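Local coordinates for protein carbohydrate kinase, pfkB family (Enterococcus faecalis, PDB 3KTN) that probably phosphorylates a sugar substrate, perhaps 2-keto-3-deoxygluconate, as a magnesium-binding carbohydrate kinase of the PfkB (ribokinase-like) family, at residues 140-151 and 182-190; 254-265 and 296-304. All coordinates share one frame; numbering follows the deposited sequence.

Contact 1 (140-151 and 182-190); sequences LSLTEKTRDAAL and FMRQQYERI
Leu140 fits as a knob into a hole formed by Met183, Gln186, Tyr187 and Ile190 on helix 182-190. One branch does most of the work: Leu140 CD1 lies 3.6 Å from Ile190 CG2 and 3.7 Å from Tyr187 CD1, while Leu140 CB faces the selenomethionine methyl, Met183 CE. That methyl also presses against Ser141 CB, because the Met183 chain bends at chi2 (-43°) and again at chi3 toward the short helix 138-142. Farther along, Leu151 uses its two branches separately. Its CD2 packs 3.7 Å from Ile190 CB, and its CD1 sits over the centre of one face of the Arg189 guanidinium, 3.6 Å from Arg189 CZ.

Beside this apolar patch lies Arg147. The Phe182 ring stands nearly perpendicular to the guanidinium (planes 88° apart) and turns its CE2-CZ edge to one guanidinium face, with Arg147 NH2 3.6 Å from Phe182 CZ; the arginine thus meets the rim of the ring, not its pi face. The aliphatic part of Arg147 runs against the side chain of Gln186. A bond within its own segment helps hold the guanidinium: Arg147 NH1 donates to Leu140 O at 2.8 Å, close to the guanidinium plane, tying helix 144-151 back to the short helix that carries Leu140. Thr143 N-caps helix 144-151, its OG1 accepting from Thr146 N at 3.1 Å.

The helix segments run nearly parallel, 22° apart with axes 10.7 Å apart, as neighbouring helices on one side of the central sheet of the ribokinase-like fold. Beneath them, Phe166 of strand 163-167 touches Leu140 and Ile190, Ile135 of strand 132-135 touches Ala150 and Ile190, and Phe8 of strand 4-8 reaches Ala150.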
loop_
_atom_site.group_PDB
_atom_site.type_symbol
_atom_site.label_atom_id
_atom_site.label_comp_id
_atom_site.label_asym_id
_atom_site.label_seq_id
_atom_site.Cartn_x
_atom_site.Cartn_y
_atom_site.Cartn_z
ATOM N N LEU A 140 16.713 -34.392 2.460
ATOM C CA LEU A 140 17.682 -35.215 3.183
ATOM C C LEU A 140 18.059 -34.730 4.574
ATOM O O LEU A 140 18.502 -35.526 5.405
ATOM C CB LEU A 140 18.963 -35.377 2.361
ATOM C CG LEU A 140 18.875 -36.241 1.107
ATOM C CD1 LEU A 140 20.253 -36.345 0.473
ATOM C CD2 LEU A 140 18.363 -37.625 1.474
ATOM N N SER A 141 17.880 -33.438 4.840
ATOM C CA SER A 141 18.255 -32.888 6.137
ATOM C C SER A 141 17.108 -32.401 7.018
ATOM O O SER A 141 17.285 -32.253 8.228
ATOM C CB SER A 141 19.240 -31.735 5.937
ATOM O OG SER A 141 18.618 -30.645 5.272
ATOM N N LEU A 142 15.941 -32.149 6.433
ATOM C CA LEU A 142 14.820 -31.644 7.223
ATOM C C LEU A 142 14.477 -32.569 8.392
ATOM O O LEU A 142 14.651 -32.196 9.552
ATOM C CB LEU A 142 13.597 -31.409 6.329
ATOM C CG LEU A 142 12.490 -30.563 6.973
ATOM C CD1 LEU A 142 13.081 -29.260 7.505
ATOM C CD2 LEU A 142 11.393 -30.282 5.956
ATOM N N THR A 143 13.980 -33.767 8.098
ATOM C CA THR A 143 13.661 -34.728 9.153
ATOM C C THR A 143 13.987 -36.133 8.671
ATOM O O THR A 143 14.174 -36.367 7.473
ATOM C CB THR A 143 12.160 -34.712 9.547
ATOM O OG1 THR A 143 11.371 -35.176 8.444
ATOM C CG2 THR A 143 11.717 -33.312 9.957
ATOM N N GLU A 144 14.043 -37.072 9.606
ATOM C CA GLU A 144 14.327 -38.455 9.256
ATOM C C GLU A 144 13.235 -38.950 8.317
ATOM O O GLU A 144 13.503 -39.717 7.392
ATOM C CB GLU A 144 14.371 -39.329 10.513
ATOM C CG GLU A 144 14.641 -40.804 10.218
ATOM C CD GLU A 144 14.640 -41.670 11.466
ATOM O OE1 GLU A 144 15.530 -41.485 12.324
ATOM O OE2 GLU A 144 13.745 -42.535 11.588
ATOM N N LYS A 145 12.003 -38.498 8.543
ATOM C CA LYS A 145 10.891 -38.920 7.694
ATOM C C LYS A 145 10.995 -38.419 6.256
ATOM O O LYS A 145 10.714 -39.168 5.324
ATOM C CB LYS A 145 9.555 -38.479 8.295
ATOM C CG LYS A 145 9.195 -39.204 9.585
ATOM C CD LYS A 145 7.781 -38.880 10.032
ATOM C CE LYS A 145 7.467 -39.519 11.373
ATOM N NZ LYS A 145 6.092 -39.173 11.838
ATOM N N THR A 146 11.388 -37.160 6.067
ATOM C CA THR A 146 11.520 -36.632 4.712
ATOM C C THR A 146 12.751 -37.262 4.064
ATOM O O THR A 146 12.792 -37.476 2.850
ATOM C CB THR A 146 11.655 -35.077 4.692
ATOM O OG1 THR A 146 12.810 -34.669 5.435
ATOM C CG2 THR A 146 10.418 -34.426 5.307
ATOM N N ARG A 147 13.758 -37.559 4.880
ATOM C CA ARG A 147 14.976 -38.180 4.367
ATOM C C ARG A 147 14.676 -39.596 3.869
ATOM O O ARG A 147 15.059 -39.965 2.756
ATOM C CB ARG A 147 16.062 -38.223 5.449
ATOM C CG ARG A 147 17.294 -39.031 5.037
ATOM C CD ARG A 147 18.477 -38.791 5.963
ATOM N NE ARG A 147 18.127 -38.977 7.369
ATOM C CZ ARG A 147 17.989 -37.985 8.242
ATOM N NH1 ARG A 147 18.174 -36.727 7.858
ATOM N NH2 ARG A 147 17.659 -38.250 9.500
ATOM N N ASP A 148 13.982 -40.381 4.687
ATOM C CA ASP A 148 13.639 -41.749 4.304
ATOM C C ASP A 148 12.766 -41.763 3.057
ATOM O O ASP A 148 12.880 -42.657 2.218
ATOM C CB ASP A 148 12.908 -42.473 5.442
ATOM C CG ASP A 148 13.765 -42.618 6.688
ATOM O OD1 ASP A 148 15.000 -42.753 6.554
ATOM O OD2 ASP A 148 13.200 -42.612 7.804
ATOM N N ALA A 149 11.890 -40.770 2.935
ATOM C CA ALA A 149 11.013 -40.686 1.773
ATOM C C ALA A 149 11.816 -40.340 0.527
ATOM O O ALA A 149 11.589 -40.902 -0.544
ATOM C CB ALA A 149 9.923 -39.641 2.004
ATOM N N ALA A 150 12.763 -39.420 0.669
ATOM C CA ALA A 150 13.586 -39.011 -0.463
ATOM C C ALA A 150 14.416 -40.185 -0.990
ATOM O O ALA A 150 14.470 -40.425 -2.197
ATOM C CB ALA A 150 14.500 -37.853 -0.054
ATOM N N LEU A 151 15.054 -40.914 -0.080
ATOM C CA LEU A 151 15.878 -42.063 -0.450
ATOM C C LEU A 151 15.054 -43.125 -1.171
ATOM O O LEU A 151 15.462 -43.643 -2.212
ATOM C CB LEU A 151 16.540 -42.649 0.800
ATOM C CG LEU A 151 17.519 -41.666 1.455
ATOM C CD1 LEU A 151 18.015 -42.199 2.784
ATOM C CD2 LEU A 151 18.678 -41.420 0.505
ATOM N N PHE A 182 27.083 -35.867 9.417
ATOM C CA PHE A 182 25.832 -36.605 9.330
ATOM C C PHE A 182 25.239 -36.447 7.938
ATOM O O PHE A 182 24.795 -37.420 7.328
ATOM C CB PHE A 182 24.827 -36.097 10.365
ATOM C CG PHE A 182 23.548 -36.883 10.396
ATOM C CD1 PHE A 182 23.523 -38.174 10.915
ATOM C CD2 PHE A 182 22.373 -36.346 9.880
ATOM C CE1 PHE A 182 22.346 -38.921 10.918
ATOM C CE2 PHE A 182 21.191 -37.083 9.878
ATOM C CZ PHE A 182 21.179 -38.374 10.397
HETATM N N MSE A 183 25.235 -35.217 7.435
HETATM C CA MSE A 183 24.691 -34.959 6.111
HETATM C C MSE A 183 25.515 -35.635 5.033
HETATM O O MSE A 183 24.987 -36.027 3.993
HETATM C CB MSE A 183 24.601 -33.456 5.855
HETATM C CG MSE A 183 23.517 -32.787 6.683
HETATM SE SE MSE A 183 21.886 -33.851 6.712
HETATM C CE MSE A 183 21.487 -33.832 4.820
ATOM N N ARG A 184 26.813 -35.762 5.286
ATOM C CA ARG A 184 27.715 -36.426 4.354
ATOM C C ARG A 184 27.158 -37.821 4.081
ATOM O O ARG A 184 26.974 -38.226 2.932
ATOM C CB ARG A 184 29.109 -36.551 4.976
ATOM C CG ARG A 184 29.979 -37.625 4.335
ATOM C CD ARG A 184 31.007 -37.031 3.399
ATOM N NE ARG A 184 32.245 -36.696 4.095
ATOM C CZ ARG A 184 33.207 -37.571 4.383
ATOM N NH1 ARG A 184 33.078 -38.846 4.033
ATOM N NH2 ARG A 184 34.300 -37.168 5.016
ATOM N N GLN A 185 26.881 -38.539 5.164
ATOM C CA GLN A 185 26.352 -39.895 5.096
ATOM C C GLN A 185 25.062 -39.988 4.292
ATOM O O GLN A 185 24.894 -40.895 3.478
ATOM C CB GLN A 185 26.096 -40.421 6.511
ATOM C CG GLN A 185 27.333 -40.492 7.379
ATOM C CD GLN A 185 27.003 -40.792 8.827
ATOM O OE1 GLN A 185 26.337 -41.781 9.130
ATOM N NE2 GLN A 185 27.473 -39.938 9.730
ATOM N N GLN A 186 24.149 -39.050 4.525
ATOM C CA GLN A 186 22.871 -39.060 3.825
ATOM C C GLN A 186 23.036 -38.784 2.339
ATOM O O GLN A 186 22.363 -39.391 1.515
ATOM C CB GLN A 186 21.924 -38.046 4.462
ATOM C CG GLN A 186 21.959 -38.093 5.983
ATOM C CD GLN A 186 21.852 -39.510 6.534
ATOM O OE1 GLN A 186 22.329 -39.794 7.631
ATOM N NE2 GLN A 186 21.213 -40.397 5.779
ATOM N N TYR A 187 23.940 -37.876 1.993
ATOM C CA TYR A 187 24.181 -37.563 0.592
ATOM C C TYR A 187 24.828 -38.762 -0.105
ATOM O O TYR A 187 24.487 -39.093 -1.247
ATOM C CB TYR A 187 25.082 -36.327 0.476
ATOM C CG TYR A 187 24.347 -35.003 0.620
ATOM C CD1 TYR A 187 23.429 -34.793 1.652
ATOM C CD2 TYR A 187 24.576 -33.959 -0.273
ATOM C CE1 TYR A 187 22.758 -33.573 1.786
ATOM C CE2 TYR A 187 23.910 -32.735 -0.147
ATOM C CZ TYR A 187 23.005 -32.551 0.884
ATOM O OH TYR A 187 22.352 -31.343 1.009
ATOM N N GLU A 188 25.754 -39.421 0.587
ATOM C CA GLU A 188 26.431 -40.579 0.011
ATOM C C GLU A 188 25.423 -41.679 -0.294
ATOM O O GLU A 188 25.609 -42.460 -1.221
ATOM C CB GLU A 188 27.522 -41.085 0.964
ATOM C CG GLU A 188 28.579 -40.026 1.240
ATOM C CD GLU A 188 29.729 -40.515 2.101
ATOM O OE1 GLU A 188 29.480 -41.259 3.076
ATOM O OE2 GLU A 188 30.886 -40.134 1.811
ATOM N N ARG A 189 24.334 -41.711 0.467
ATOM C CA ARG A 189 23.299 -42.717 0.263
ATOM C C ARG A 189 22.438 -42.465 -0.971
ATOM O O ARG A 189 22.023 -43.410 -1.643
ATOM C CB ARG A 189 22.403 -42.806 1.499
ATOM C CG ARG A 189 23.139 -43.231 2.756
ATOM C CD ARG A 189 22.238 -43.176 3.976
ATOM N NE ARG A 189 21.099 -44.082 3.862
ATOM C CZ ARG A 189 20.175 -44.225 4.807
ATOM N NH1 ARG A 189 20.261 -43.521 5.932
ATOM N NH2 ARG A 189 19.168 -45.071 4.635
ATOM N N ILE A 190 22.174 -41.197 -1.285
ATOM C CA ILE A 190 21.332 -40.890 -2.444
ATOM C C ILE A 190 22.110 -40.686 -3.738
ATOM O O ILE A 190 21.612 -40.999 -4.819
ATOM C CB ILE A 190 20.455 -39.628 -2.200
ATOM C CG1 ILE A 190 19.349 -39.552 -3.258
ATOM C CG2 ILE A 190 21.316 -38.369 -2.267
ATOM C CD1 ILE A 190 18.340 -38.428 -3.033
#

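Contact 2 (254-265 and 296-304)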
loop_
_atom_site.group_PDB
_atom_site.type_symbol
_atom_site.label_atom_id
_atom_site.label_comp_id
_atom_site.label_asym_id
_atom_site.label_seq_id
_atom_site.Cartn_x
_atom_site.Cartn_y
_atom_site.Cartn_z
ATOM N N GLY A 254 28.633 -19.778 -14.870
ATOM C CA GLY A 254 28.125 -21.122 -14.690
ATOM C C GLY A 254 29.039 -22.169 -15.297
ATOM O O GLY A 254 29.744 -21.901 -16.271
ATOM N N TYR A 255 29.043 -23.360 -14.708
ATOM C CA TYR A 255 29.858 -24.453 -15.224
ATOM C C TYR A 255 29.024 -25.719 -15.295
ATOM O O TYR A 255 28.111 -25.922 -14.488
ATOM C CB TYR A 255 31.094 -24.679 -14.349
ATOM C CG TYR A 255 30.787 -24.855 -12.885
ATOM C CD1 TYR A 255 30.208 -26.032 -12.410
ATOM C CD2 TYR A 255 31.036 -23.823 -11.975
ATOM C CE1 TYR A 255 29.881 -26.178 -11.071
ATOM C CE2 TYR A 255 30.713 -23.960 -10.634
ATOM C CZ TYR A 255 30.135 -25.142 -10.191
ATOM O OH TYR A 255 29.807 -25.283 -8.868
ATOM N N LEU A 256 29.334 -26.555 -16.281
ATOM C CA LEU A 256 28.628 -27.812 -16.496
ATOM C C LEU A 256 29.640 -28.903 -16.848
ATOM O O LEU A 256 30.340 -28.808 -17.861
ATOM C CB LEU A 256 27.613 -27.641 -17.629
ATOM C CG LEU A 256 26.853 -28.857 -18.160
ATOM C CD1 LEU A 256 26.088 -29.549 -17.040
ATOM C CD2 LEU A 256 25.907 -28.395 -19.256
ATOM N N TYR A 257 29.714 -29.930 -16.006
ATOM C CA TYR A 257 30.648 -31.041 -16.211
ATOM C C TYR A 257 29.960 -32.362 -16.526
ATOM O O TYR A 257 28.804 -32.594 -16.164
ATOM C CB TYR A 257 31.489 -31.295 -14.955
ATOM C CG TYR A 257 32.475 -30.223 -14.558
ATOM C CD1 TYR A 257 33.804 -30.276 -14.980
ATOM C CD2 TYR A 257 32.095 -29.186 -13.706
ATOM C CE1 TYR A 257 34.730 -29.326 -14.552
ATOM C CE2 TYR A 257 33.009 -28.234 -13.278
ATOM C CZ TYR A 257 34.322 -28.308 -13.701
ATOM O OH TYR A 257 35.221 -27.366 -13.261
ATOM N N THR A 258 30.703 -33.223 -17.207
ATOM C CA THR A 258 30.272 -34.577 -17.522
ATOM C C THR A 258 31.516 -35.331 -17.070
ATOM O O THR A 258 32.489 -34.708 -16.641
ATOM C CB THR A 258 30.069 -34.817 -19.027
ATOM O OG1 THR A 258 31.313 -34.634 -19.711
ATOM C CG2 THR A 258 29.030 -33.862 -19.588
ATOM N N GLN A 259 31.507 -36.651 -17.152
ATOM C CA GLN A 259 32.687 -37.386 -16.735
ATOM C C GLN A 259 33.852 -37.125 -17.687
ATOM O O GLN A 259 35.012 -37.251 -17.298
ATOM C CB GLN A 259 32.378 -38.885 -16.648
ATOM C CG GLN A 259 31.506 -39.236 -15.452
ATOM C CD GLN A 259 31.179 -40.711 -15.359
ATOM O OE1 GLN A 259 32.073 -41.557 -15.335
ATOM N NE2 GLN A 259 29.892 -41.028 -15.294
ATOM N N ASN A 260 33.547 -36.721 -18.918
ATOM C CA ASN A 260 34.592 -36.471 -19.907
ATOM C C ASN A 260 34.630 -35.077 -20.536
ATOM O O ASN A 260 35.351 -34.861 -21.511
ATOM C CB ASN A 260 34.490 -37.514 -21.020
ATOM C CG ASN A 260 34.495 -38.928 -20.485
ATOM O OD1 ASN A 260 35.444 -39.349 -19.820
ATOM N ND2 ASN A 260 33.432 -39.671 -20.763
ATOM N N GLU A 261 33.867 -34.132 -19.994
ATOM C CA GLU A 261 33.856 -32.777 -20.545
ATOM C C GLU A 261 33.676 -31.698 -19.490
ATOM O O GLU A 261 33.258 -31.968 -18.363
ATOM C CB GLU A 261 32.756 -32.639 -21.597
ATOM C CG GLU A 261 32.952 -33.519 -22.814
ATOM C CD GLU A 261 31.782 -33.444 -23.775
ATOM O OE1 GLU A 261 31.551 -32.357 -24.349
ATOM O OE2 GLU A 261 31.090 -34.471 -23.950
ATOM N N TYR A 262 34.001 -30.468 -19.873
ATOM C CA TYR A 262 33.893 -29.319 -18.987
ATOM C C TYR A 262 33.547 -28.072 -19.784
ATOM O O TYR A 262 34.295 -27.667 -20.673
ATOM C CB TYR A 262 35.210 -29.108 -18.235
ATOM C CG TYR A 262 35.367 -27.729 -17.632
ATOM C CD1 TYR A 262 34.347 -27.156 -16.869
ATOM C CD2 TYR A 262 36.540 -27.002 -17.812
ATOM C CE1 TYR A 262 34.496 -25.898 -16.302
ATOM C CE2 TYR A 262 36.700 -25.743 -17.249
ATOM C CZ TYR A 262 35.675 -25.198 -16.494
ATOM O OH TYR A 262 35.837 -23.960 -15.923
ATOM N N GLN A 263 32.410 -27.466 -19.457
ATOM C CA GLN A 263 31.963 -26.263 -20.148
ATOM C C GLN A 263 31.695 -25.143 -19.152
ATOM O O GLN A 263 30.883 -25.284 -18.240
ATOM C CB GLN A 263 30.695 -26.556 -20.948
ATOM C CG GLN A 263 30.523 -25.645 -22.137
ATOM C CD GLN A 263 31.685 -25.755 -23.097
ATOM O OE1 GLN A 263 32.002 -26.842 -23.581
ATOM N NE2 GLN A 263 32.332 -24.630 -23.379
ATOM N N GLN A 264 32.393 -24.031 -19.335
ATOM C CA GLN A 264 32.261 -22.877 -18.460
ATOM C C GLN A 264 31.777 -21.699 -19.292
ATOM O O GLN A 264 32.218 -21.513 -20.425
ATOM C CB GLN A 264 33.621 -22.547 -17.840
ATOM C CG GLN A 264 33.649 -21.319 -16.948
ATOM C CD GLN A 264 33.285 -21.628 -15.511
ATOM O OE1 GLN A 264 33.934 -22.441 -14.856
ATOM N NE2 GLN A 264 32.244 -20.972 -15.010
ATOM N N SER A 265 30.865 -20.906 -18.742
ATOM C CA SER A 265 30.359 -19.745 -19.464
ATOM C C SER A 265 31.279 -18.572 -19.155
ATOM O O SER A 265 32.070 -18.631 -18.215
ATOM C CB SER A 265 28.940 -19.400 -19.006
ATOM O OG SER A 265 28.969 -18.697 -17.778
ATOM N N LEU A 296 26.499 -28.714 -24.259
ATOM C CA LEU A 296 26.869 -28.246 -22.932
ATOM C C LEU A 296 27.091 -26.739 -22.939
ATOM O O LEU A 296 26.782 -26.055 -21.966
ATOM C CB LEU A 296 28.138 -28.951 -22.447
ATOM C CG LEU A 296 28.098 -30.477 -22.329
ATOM C CD1 LEU A 296 29.425 -30.960 -21.757
ATOM C CD2 LEU A 296 26.951 -30.917 -21.434
ATOM N N GLU A 297 27.635 -26.230 -24.040
ATOM C CA GLU A 297 27.901 -24.805 -24.169
ATOM C C GLU A 297 26.611 -23.988 -24.196
ATOM O O GLU A 297 26.491 -22.977 -23.511
ATOM C CB GLU A 297 28.703 -24.527 -25.444
ATOM C CG GLU A 297 28.805 -23.047 -25.777
ATOM C CD GLU A 297 29.584 -22.776 -27.047
ATOM O OE1 GLU A 297 29.255 -23.382 -28.092
ATOM O OE2 GLU A 297 30.522 -21.947 -27.002
ATOM N N LYS A 298 25.652 -24.436 -24.997
ATOM C CA LYS A 298 24.376 -23.749 -25.133
ATOM C C LYS A 298 23.595 -23.772 -23.818
ATOM O O LYS A 298 22.977 -22.777 -23.438
ATOM C CB LYS A 298 23.561 -24.411 -26.244
ATOM C CG LYS A 298 22.281 -23.690 -26.627
ATOM C CD LYS A 298 21.567 -24.445 -27.744
ATOM C CE LYS A 298 20.331 -23.710 -28.224
ATOM N NZ LYS A 298 20.664 -22.353 -28.738
ATOM N N ALA A 299 23.633 -24.910 -23.131
ATOM C CA ALA A 299 22.931 -25.072 -21.868
ATOM C C ALA A 299 23.508 -24.202 -20.754
ATOM O O ALA A 299 22.757 -23.555 -20.018
ATOM C CB ALA A 299 22.956 -26.530 -21.443
ATOM N N VAL A 300 24.833 -24.185 -20.632
ATOM C CA VAL A 300 25.478 -23.403 -19.585
ATOM C C VAL A 300 25.338 -21.900 -19.842
ATOM O O VAL A 300 25.228 -21.114 -18.904
ATOM C CB VAL A 300 26.980 -23.785 -19.435
ATOM C CG1 VAL A 300 27.793 -23.221 -20.588
ATOM C CG2 VAL A 300 27.513 -23.273 -18.115
ATOM N N THR A 301 25.334 -21.501 -21.110
ATOM C CA THR A 301 25.179 -20.091 -21.454
ATOM C C THR A 301 23.753 -19.639 -21.124
ATOM O O THR A 301 23.540 -18.599 -20.504
ATOM C CB THR A 301 25.424 -19.843 -22.956
ATOM O OG1 THR A 301 26.815 -20.012 -23.247
ATOM C CG2 THR A 301 25.000 -18.436 -23.339
ATOM N N PHE A 302 22.784 -20.441 -21.549
ATOM C CA PHE A 302 21.382 -20.155 -21.317
ATOM C C PHE A 302 21.086 -20.093 -19.813
ATOM O O PHE A 302 20.439 -19.159 -19.339
ATOM C CB PHE A 302 20.538 -21.247 -21.964
ATOM C CG PHE A 302 19.062 -21.057 -21.798
ATOM C CD1 PHE A 302 18.324 -20.354 -22.744
ATOM C CD2 PHE A 302 18.403 -21.595 -20.701
ATOM C CE1 PHE A 302 16.948 -20.188 -22.600
ATOM C CE2 PHE A 302 17.026 -21.434 -20.547
ATOM C CZ PHE A 302 16.300 -20.730 -21.502
ATOM N N ALA A 303 21.573 -21.086 -19.074
ATOM C CA ALA A 303 21.354 -21.172 -17.635
ATOM C C ALA A 303 21.992 -20.038 -16.826
ATOM O O ALA A 303 21.407 -19.566 -15.849
ATOM C CB ALA A 303 21.847 -22.520 -17.122
ATOM N N THR A 304 23.186 -19.609 -17.225
ATOM C CA THR A 304 23.875 -18.534 -16.523
ATOM C C THR A 304 23.111 -17.218 -16.693
ATOM O O THR A 304 22.944 -16.463 -15.733
ATOM C CB THR A 304 25.333 -18.371 -17.032
ATOM O OG1 THR A 304 26.004 -19.635 -16.962
ATOM C CG2 THR A 304 26.098 -17.373 -16.167
#
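The hairpin formed by strands 250-257 and 262-269, at the edge of the large sheet, packs against helix 296-310 mainly through Leu296 and Val300. Leu296 reaches from Leu256 toward the hairpin's connecting loop: its CD2 abuts Leu256 CD2 tightly at 3.5 Å, the two side chains crossing at about a right angle, and its CD1 touches Thr258 CG2 and Glu261 OE1, both at 3.6 Å. Gln263, bent at chi2 (59°), lays its CG 3.4 Å from Glu297 CA, so its aliphatic part covers the first turn of the helix.

In this ribokinase-like fold the hairpin forms one edge of the large sheet with antiparallel strands, and the helix runs 34° from strand 262-264 and 148° from strand 254-257. One turn after Leu296, Val300 CG2 presses on the backbone at Gly254 O, 3.2 Å away. Gly254 N donates to Ser265 OG within the hairpin, and Thr304 OG1 lies 3.2 Å from Ser265 OG. Thr304 OG1 itself donates to Val300 O at 2.6 Å, a carbonyl that also accepts from Thr304 N. Behind the leucines Trp237 of strand 237-245 touches both Leu256 and Leu296, while Tyr282 of helix 278-291 flanks Val300 and Thr304.

Both contacts belong to the layers around the same large sheet, but at different places: contact 1 sets helix 144-159 and the short helix before it against helix 177-190, over the parallel strands, contact 2 a helix against the antiparallel hairpin at one edge. Their centres are 28 Å apart, and their nearest atoms about 13 Å, without touching. Contact 1 is the more buried, its apolar side chains joined by a buried arginine and a second, exposed arginine at the rim; contact 2 is only partly buried, and glutamine, serine and threonine side chains join its leucines and valine. Neither relies on a clear hydrogen bond between its segments. Polar bonds instead shape each partner internally.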